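3-dehydroquinate dehydratase (Aquifex aeolicus, PDB 2YSW) probably catalyses the cis-dehydration of 3-dehydroquinate to 3-dehydroshikimate, the third step of the chorismate pathway, through a Schiff-base intermediate. Local coordinates at residues I3-D8 and K22-V27; E166-S171 and S188-C193. All coordinates share one frame; numbering follows the deposited sequence.

Contact 1 (I3-D8 and K22-V27)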
loop_
_atom_site.group_PDB
_atom_site.type_symbol
_atom_site.label_atom_id
_atom_site.label_comp_id
_atom_site.label_asym_id
_atom_site.label_seq_id
_atom_site.Cartn_x
_atom_site.Cartn_y
_atom_site.Cartn_z
ATOM N N ILE A 3 14.762 -5.520 2.416
ATOM C CA ILE A 3 14.794 -5.230 0.990
ATOM C C ILE A 3 15.847 -6.092 0.313
ATOM O O ILE A 3 17.017 -6.102 0.706
ATOM C CB ILE A 3 15.100 -3.738 0.726
ATOM C CG1 ILE A 3 14.012 -2.879 1.373
ATOM C CG2 ILE A 3 15.161 -3.460 -0.780
ATOM C CD1 ILE A 3 14.249 -1.376 1.244
ATOM N N ALA A 4 15.417 -6.822 -0.710
ATOM C CA ALA A 4 16.312 -7.706 -1.430
ATOM C C ALA A 4 16.507 -7.203 -2.846
ATOM O O ALA A 4 15.609 -6.596 -3.429
ATOM C CB ALA A 4 15.740 -9.115 -1.443
ATOM N N VAL A 5 17.694 -7.445 -3.387
ATOM C CA VAL A 5 18.020 -7.044 -4.748
ATOM C C VAL A 5 18.548 -8.266 -5.488
ATOM O O VAL A 5 19.519 -8.902 -5.054
ATOM C CB VAL A 5 19.110 -5.944 -4.777
ATOM C CG1 VAL A 5 19.491 -5.622 -6.214
ATOM C CG2 VAL A 5 18.605 -4.691 -4.085
ATOM N N PRO A 6 17.887 -8.639 -6.595
ATOM C CA PRO A 6 18.298 -9.790 -7.398
ATOM C C PRO A 6 19.494 -9.385 -8.253
ATOM O O PRO A 6 19.501 -8.309 -8.850
ATOM C CB PRO A 6 17.064 -10.080 -8.259
ATOM C CG PRO A 6 15.927 -9.454 -7.491
ATOM C CD PRO A 6 16.541 -8.186 -6.987
ATOM N N LEU A 7 20.501 -10.243 -8.322
ATOM C CA LEU A 7 21.682 -9.938 -9.115
ATOM C C LEU A 7 22.186 -11.168 -9.837
ATOM O O LEU A 7 22.149 -12.264 -9.282
ATOM C CB LEU A 7 22.814 -9.424 -8.212
ATOM C CG LEU A 7 22.655 -8.084 -7.480
ATOM C CD1 LEU A 7 23.896 -7.828 -6.632
ATOM C CD2 LEU A 7 22.447 -6.959 -8.491
ATOM N N ASP A 8 22.632 -10.997 -11.079
ATOM C CA ASP A 8 23.227 -12.115 -11.793
ATOM C C ASP A 8 24.714 -11.939 -11.487
ATOM O O ASP A 8 25.065 -11.147 -10.613
ATOM C CB ASP A 8 22.952 -12.083 -13.308
ATOM C CG ASP A 8 23.369 -10.782 -13.975
ATOM O OD1 ASP A 8 24.354 -10.148 -13.549
ATOM O OD2 ASP A 8 22.704 -10.405 -14.962
ATOM N N LYS A 22 23.341 1.725 -0.887
ATOM C CA LYS A 22 22.015 2.289 -1.072
ATOM C C LYS A 22 20.995 1.783 -0.065
ATOM O O LYS A 22 19.842 2.219 -0.081
ATOM C CB LYS A 22 21.534 2.023 -2.489
ATOM C CG LYS A 22 22.375 2.719 -3.532
ATOM C CD LYS A 22 22.066 2.188 -4.918
ATOM C CE LYS A 22 22.895 2.897 -5.973
ATOM N NZ LYS A 22 22.035 3.673 -6.903
ATOM N N GLY A 23 21.412 0.862 0.802
ATOM C CA GLY A 23 20.514 0.358 1.824
ATOM C C GLY A 23 19.882 -1.017 1.674
ATOM O O GLY A 23 18.962 -1.348 2.423
ATOM N N ALA A 24 20.349 -1.828 0.731
ATOM C CA ALA A 24 19.773 -3.160 0.571
ATOM C C ALA A 24 20.151 -4.034 1.768
ATOM O O ALA A 24 21.249 -3.914 2.309
ATOM C CB ALA A 24 20.267 -3.800 -0.723
ATOM N N ASP A 25 19.235 -4.900 2.190
ATOM C CA ASP A 25 19.500 -5.794 3.312
ATOM C C ASP A 25 19.895 -7.174 2.792
ATOM O O ASP A 25 20.590 -7.932 3.467
ATOM C CB ASP A 25 18.250 -5.960 4.178
ATOM C CG ASP A 25 17.701 -4.641 4.684
ATOM O OD1 ASP A 25 18.351 -4.006 5.542
ATOM O OD2 ASP A 25 16.614 -4.240 4.224
ATOM N N ILE A 26 19.453 -7.486 1.579
ATOM C CA ILE A 26 19.697 -8.794 0.992
ATOM C C ILE A 26 20.044 -8.743 -0.485
ATOM O O ILE A 26 19.618 -7.842 -1.214
ATOM C CB ILE A 26 18.426 -9.688 1.120
ATOM C CG1 ILE A 26 18.052 -9.880 2.593
ATOM C CG2 ILE A 26 18.646 -11.037 0.433
ATOM C CD1 ILE A 26 16.673 -10.528 2.788
ATOM N N VAL A 27 20.837 -9.719 -0.909
ATOM C CA VAL A 27 21.184 -9.867 -2.308
ATOM C C VAL A 27 20.685 -11.257 -2.673
ATOM O O VAL A 27 21.063 -12.253 -2.042
ATOM C CB VAL A 27 22.707 -9.821 -2.576
ATOM C CG1 VAL A 27 22.992 -10.389 -3.961
ATOM C CG2 VAL A 27 23.221 -8.388 -2.492
#

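Contact 2 (E166-S171 and S188-C193)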
loop_
_atom_site.group_PDB
_atom_site.type_symbol
_atom_site.label_atom_id
_atom_site.label_comp_id
_atom_site.label_asym_id
_atom_site.label_seq_id
_atom_site.Cartn_x
_atom_site.Cartn_y
_atom_site.Cartn_z
ATOM N N GLU A 166 4.254 -15.709 8.647
ATOM C CA GLU A 166 5.299 -15.010 7.917
ATOM C C GLU A 166 5.213 -15.468 6.454
ATOM O O GLU A 166 5.010 -16.661 6.194
ATOM C CB GLU A 166 6.648 -15.399 8.537
ATOM C CG GLU A 166 7.817 -14.520 8.161
ATOM C CD GLU A 166 9.019 -14.793 9.051
ATOM O OE1 GLU A 166 9.643 -15.875 8.917
ATOM O OE2 GLU A 166 9.321 -13.929 9.912
ATOM N N LYS A 167 5.363 -14.541 5.508
ATOM C CA LYS A 167 5.298 -14.909 4.099
ATOM C C LYS A 167 5.893 -13.819 3.227
ATOM O O LYS A 167 6.284 -12.755 3.723
ATOM C CB LYS A 167 3.834 -15.173 3.667
ATOM C CG LYS A 167 2.865 -14.038 4.018
ATOM C CD LYS A 167 1.447 -14.332 3.526
ATOM C CE LYS A 167 0.827 -15.521 4.242
ATOM N NZ LYS A 167 0.538 -15.204 5.663
ATOM N N ILE A 168 5.932 -14.090 1.924
ATOM C CA ILE A 168 6.441 -13.151 0.938
ATOM C C ILE A 168 5.394 -13.079 -0.173
ATOM O O ILE A 168 5.103 -14.088 -0.829
ATOM C CB ILE A 168 7.795 -13.634 0.362
ATOM C CG1 ILE A 168 8.823 -13.758 1.493
ATOM C CG2 ILE A 168 8.285 -12.659 -0.686
ATOM C CD1 ILE A 168 10.132 -14.437 1.095
ATOM N N LEU A 169 4.824 -11.893 -0.363
ATOM C CA LEU A 169 3.778 -11.665 -1.363
ATOM C C LEU A 169 4.173 -10.635 -2.407
ATOM O O LEU A 169 4.547 -9.514 -2.071
ATOM C CB LEU A 169 2.491 -11.192 -0.672
ATOM C CG LEU A 169 1.894 -12.127 0.385
ATOM C CD1 LEU A 169 0.842 -11.395 1.206
ATOM C CD2 LEU A 169 1.299 -13.345 -0.295
ATOM N N ILE A 170 4.076 -11.021 -3.674
ATOM C CA ILE A 170 4.401 -10.125 -4.771
ATOM C C ILE A 170 3.369 -10.190 -5.894
ATOM O O ILE A 170 3.116 -11.259 -6.459
ATOM C CB ILE A 170 5.774 -10.456 -5.433
ATOM C CG1 ILE A 170 6.909 -10.458 -4.398
ATOM C CG2 ILE A 170 6.060 -9.446 -6.541
ATOM C CD1 ILE A 170 7.153 -9.120 -3.726
ATOM N N SER A 171 2.759 -9.052 -6.201
ATOM C CA SER A 171 1.838 -8.975 -7.327
ATOM C C SER A 171 2.734 -8.356 -8.398
ATOM O O SER A 171 3.139 -7.194 -8.276
ATOM C CB SER A 171 0.649 -8.037 -7.042
ATOM O OG SER A 171 -0.194 -8.560 -6.034
ATOM N N SER A 188 4.052 -9.597 4.590
ATOM C CA SER A 188 5.136 -9.907 3.660
ATOM C C SER A 188 6.431 -9.367 4.268
ATOM O O SER A 188 6.595 -8.155 4.436
ATOM C CB SER A 188 4.885 -9.267 2.290
ATOM O OG SER A 188 5.899 -9.653 1.383
ATOM N N VAL A 189 7.349 -10.274 4.584
ATOM C CA VAL A 189 8.604 -9.912 5.233
ATOM C C VAL A 189 9.746 -9.436 4.349
ATOM O O VAL A 189 10.662 -8.776 4.831
ATOM C CB VAL A 189 9.120 -11.084 6.077
ATOM C CG1 VAL A 189 8.127 -11.390 7.185
ATOM C CG2 VAL A 189 9.310 -12.311 5.192
ATOM N N ILE A 190 9.706 -9.773 3.066
ATOM C CA ILE A 190 10.768 -9.367 2.156
ATOM C C ILE A 190 10.180 -8.773 0.880
ATOM O O ILE A 190 9.175 -9.262 0.373
ATOM C CB ILE A 190 11.659 -10.587 1.787
ATOM C CG1 ILE A 190 12.395 -11.089 3.037
ATOM C CG2 ILE A 190 12.629 -10.222 0.673
ATOM C CD1 ILE A 190 12.989 -12.476 2.899
ATOM N N THR A 191 10.793 -7.705 0.379
ATOM C CA THR A 191 10.342 -7.092 -0.864
ATOM C C THR A 191 11.547 -7.086 -1.800
ATOM O O THR A 191 12.691 -7.099 -1.342
ATOM C CB THR A 191 9.804 -5.652 -0.645
ATOM O OG1 THR A 191 9.166 -5.202 -1.847
ATOM C CG2 THR A 191 10.934 -4.687 -0.285
ATOM N N TYR A 192 11.299 -7.100 -3.103
ATOM C CA TYR A 192 12.380 -7.139 -4.076
ATOM C C TYR A 192 12.467 -5.862 -4.897
ATOM O O TYR A 192 11.448 -5.334 -5.344
ATOM C CB TYR A 192 12.196 -8.346 -5.005
ATOM C CG TYR A 192 12.210 -9.682 -4.283
ATOM C CD1 TYR A 192 11.130 -10.079 -3.492
ATOM C CD2 TYR A 192 13.318 -10.530 -4.357
ATOM C CE1 TYR A 192 11.154 -11.289 -2.786
ATOM C CE2 TYR A 192 13.353 -11.744 -3.658
ATOM C CZ TYR A 192 12.266 -12.116 -2.875
ATOM O OH TYR A 192 12.282 -13.313 -2.193
ATOM N N CYS A 193 13.694 -5.382 -5.095
ATOM C CA CYS A 193 13.951 -4.163 -5.855
ATOM C C CYS A 193 14.978 -4.351 -6.961
ATOM O O CYS A 193 15.858 -5.215 -6.876
ATOM C CB CYS A 193 14.474 -3.063 -4.928
ATOM S SG CYS A 193 13.337 -2.548 -3.657
#

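Contact 1 (I3-D8 and K22-V27)
Asp-25 reaches across to Ile-3 with its carboxylate and stands in for the backbone where the strand pairing begins. With CG beside its own backbone N (chi1 -56°), it brings OD2 to 2.9 Å from Ile-3 N. The bond is nearly straight, 168° at the hydrogen, and uses the anti lone pair, away from OD1. The same OD2 forms a salt bridge with Arg-213, which probably keeps the carboxylate charged and limits its rotation. Ile-3 O takes two donors, Asp-25 N and Ile-26 N, the latter at 2.9 Å from Ile-3 O. Next along, Val-5 N donates to Ile-26 O at 2.9 Å, as in parallel pairing.

Side chains meet on both faces of this pair of strands. Ala-4 CB sits 3.8 Å from Ile-26 CB on one. On the other, Val-5 turns CG2 to 3.9 Å from Ala-24 CB, and Val-27, whose CG1 is anti to the backbone N (chi1 163°), meets Leu-7 CD1 with that methyl at 3.8 Å, the two side chains crossing almost perpendicularly.

This is the first beta-alpha-beta unit of the TIM barrel. Helix 12-21 packs on Leu-7, Ala-24 and Val-27, helix 206-216 touches Ile-3 and Ala-24, and strand 190-192 flanks strand 2-7, with Ile-190 and Tyr-192 against Ala-4.

Contact 2 (E166-S171 and S188-C193)
Ile-168 is the side chain that spans this contact, its two branches between them meeting three residues of 188-193. With CG1 beside the backbone N (chi1 -60°), CG2 falls anti to that N and comes in the plane of the Tyr-192 ring, against its edge, 3.8 Å from Tyr-192 CE1. The end of the chain, CD1, lies 3.9 Å from Ile-190 CD1, while CG1 runs across Val-189 and meets its CG2 at 4.0 Å. Cutting this residue back to an alanine removes CG1, CG2 and CD1, and is likely to open a gap at the Tyr-192 ring edge and leave Ile-190 CD1 and Val-189 CG2 without their partner.

Ser-188 supplies the polar half. Its OG, placed opposite the backbone N about CA-CB (chi1 -176°), accepts Leu-169 N at 3.0 Å in an almost linear bond, so a side chain takes the place of a strand carbonyl. Val-189 N donates to Lys-167 O at 2.8 Å, and Ser-188 CA adds a CA-H...O contact to that same oxygen.

Strands 168-172 and 190-192, the seventh and eighth, meet here to close the barrel. Their backbones are bridged once, just before the strands, at Lys-167 and Ser-188, and segments 168-171 and 190-192 then run at 31° to each other. Strand 140-146 lies on the far side of 168-172 and brings Lys-142, the Schiff-base lysine, into cation-pi contact with Tyr-192; helix 150-160 covers Leu-169, and strand 2-7 flanks 190-192.

Both contacts are buried and belong to one barrel wall: strand 190-192 of contact 2 lies beside strand 2-7 of contact 1, joined by probable hydrogen bonds from Ala-4 N to Thr-191 O and from Cys-193 N to Ala-4 O, each 2.8 Å. Contact 1 pairs neighbours in sequence within a beta-alpha-beta unit, with parallel backbone bonding and an aspartate carboxylate at its beginning. Contact 2 closes the ring of strands; they diverge there, and a serine hydroxyl and hydrophobic side chains do much of the joining. It also lies nearer the catalytic centre, through Tyr-192 beside Lys-142, whereas Ala-4 of contact 1 is about 8 Å from that lysine, side chain to side chain.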